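Local structure of amidase, hydantoinase/carbamoylase family (6C0D) at residues A[348-351]-A[357-360]. The protein is probably a zinc-dependent N-carbamoyl-L-amino-acid hydrolase of the peptidase M20 family, cleaving carbon-nitrogen bonds other than peptide bonds. Numbering follows the deposited sequence.
Sequences QAAD and QWMH
The indole N-H of Trp358 points at the carboxylate of Asp351, where NE1 donates to OD1 over 3.0 Å in a nearly straight bond (168°). OD1 lies almost in the indole plane and accepts the N-H through its anti lone pair, while the carboxylate itself stands nearly upright to the ring, the two planes 81° apart. In Asp351, CG is anti to the backbone N (chi1 -158°), which brings the carboxylate to the NE1 edge of the indole. Ala350, the preceding residue of the helix, lays its methyl over one face of the same ring: CB sits 3.9 Å from the centroid of the five-membered ring, a CH-pi contact, and comes closest to CG of Trp358 at 3.6 Å. The bond at the edge and the methyl on the face both restrict rotation of the indole. A sulfate ion, probably from the crystallisation liquor, lies beside the Trp358 side chain. The contact joins the C-terminal end of helix 340-353 to Trp358, the first residue of strand 358-363, across a short connection, well away from the zinc site. From the parallel neighbouring strand 210-227, Ile210 touches both Ala350 and Trp358 and Val212 touches Trp358, while helix 399-419 packs against Ala349.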
loop_
_atom_site.group_PDB
_atom_site.type_symbol
_atom_site.label_atom_id
_atom_site.label_comp_id
_atom_site.label_asym_id
_atom_site.label_seq_id
_atom_site.Cartn_x
_atom_site.Cartn_y
_atom_site.Cartn_z
ATOM N N GLN A 348 -11.005 41.147 -20.625
ATOM C CA GLN A 348 -11.922 42.158 -21.150
ATOM C C GLN A 348 -13.147 41.508 -21.782
ATOM O O GLN A 348 -14.281 41.962 -21.566
ATOM C CB GLN A 348 -11.189 43.074 -22.154
ATOM C CG GLN A 348 -10.192 43.996 -21.411
ATOM C CD GLN A 348 -9.063 44.543 -22.295
ATOM O OE1 GLN A 348 -8.857 44.105 -23.421
ATOM N NE2 GLN A 348 -8.297 45.473 -21.742
ATOM N N ALA A 349 -12.951 40.426 -22.534
ATOM C CA ALA A 349 -14.097 39.738 -23.133
ATOM C C ALA A 349 -14.960 39.079 -22.066
ATOM O O ALA A 349 -16.199 39.069 -22.174
ATOM C CB ALA A 349 -13.617 38.688 -24.138
ATOM N N ALA A 350 -14.321 38.507 -21.039
ATOM C CA ALA A 350 -15.078 37.853 -19.974
ATOM C C ALA A 350 -15.898 38.873 -19.203
ATOM O O ALA A 350 -17.046 38.611 -18.828
ATOM C CB ALA A 350 -14.130 37.106 -19.025
ATOM N N ASP A 351 -15.316 40.047 -18.952
ATOM C CA ASP A 351 -16.049 41.066 -18.222
ATOM C C ASP A 351 -17.200 41.629 -19.049
ATOM O O ASP A 351 -18.246 41.993 -18.490
ATOM C CB ASP A 351 -15.106 42.188 -17.798
ATOM C CG ASP A 351 -15.658 42.962 -16.642
ATOM O OD1 ASP A 351 -15.818 42.373 -15.553
ATOM O OD2 ASP A 351 -15.967 44.139 -16.838
ATOM N N GLN A 357 -19.013 36.964 -13.319
ATOM C CA GLN A 357 -18.988 35.503 -13.334
ATOM C C GLN A 357 -17.677 34.969 -13.904
ATOM O O GLN A 357 -17.638 33.868 -14.456
ATOM C CB GLN A 357 -20.185 34.952 -14.116
ATOM C CG GLN A 357 -21.526 35.365 -13.486
ATOM C CD GLN A 357 -21.780 34.779 -12.110
ATOM O OE1 GLN A 357 -21.009 33.958 -11.591
ATOM N NE2 GLN A 357 -22.897 35.193 -11.499
ATOM N N TRP A 358 -16.590 35.735 -13.792
ATOM C CA TRP A 358 -15.293 35.264 -14.266
ATOM C C TRP A 358 -14.210 35.545 -13.229
ATOM O O TRP A 358 -14.371 36.397 -12.344
ATOM C CB TRP A 358 -14.922 35.919 -15.615
ATOM C CG TRP A 358 -14.594 37.374 -15.485
ATOM C CD1 TRP A 358 -15.476 38.425 -15.475
ATOM C CD2 TRP A 358 -13.284 37.941 -15.317
ATOM N NE1 TRP A 358 -14.782 39.620 -15.306
ATOM C CE2 TRP A 358 -13.440 39.344 -15.210
ATOM C CE3 TRP A 358 -11.994 37.393 -15.242
ATOM C CZ2 TRP A 358 -12.348 40.215 -15.036
ATOM C CZ3 TRP A 358 -10.900 38.259 -15.071
ATOM C CH2 TRP A 358 -11.090 39.652 -14.957
ATOM N N MET A 359 -13.096 34.805 -13.323
ATOM C CA MET A 359 -11.978 35.054 -12.409
ATOM C C MET A 359 -10.660 34.671 -13.070
ATOM O O MET A 359 -10.615 33.831 -13.969
ATOM C CB MET A 359 -12.105 34.269 -11.092
ATOM C CG MET A 359 -12.135 32.739 -11.312
ATOM S SD MET A 359 -12.582 31.746 -9.844
ATOM C CE MET A 359 -11.045 31.800 -8.959
ATOM N N HIS A 360 -9.578 35.289 -12.597
ATOM C CA HIS A 360 -8.239 34.780 -12.874
ATOM C C HIS A 360 -7.956 33.570 -11.989
ATOM O O HIS A 360 -8.407 33.493 -10.838
ATOM C CB HIS A 360 -7.169 35.839 -12.583
ATOM C CG HIS A 360 -7.124 36.961 -13.575
ATOM N ND1 HIS A 360 -7.757 38.165 -13.362
ATOM C CD2 HIS A 360 -6.477 37.075 -14.761
ATOM C CE1 HIS A 360 -7.526 38.967 -14.388
ATOM N NE2 HIS A 360 -6.750 38.330 -15.251
#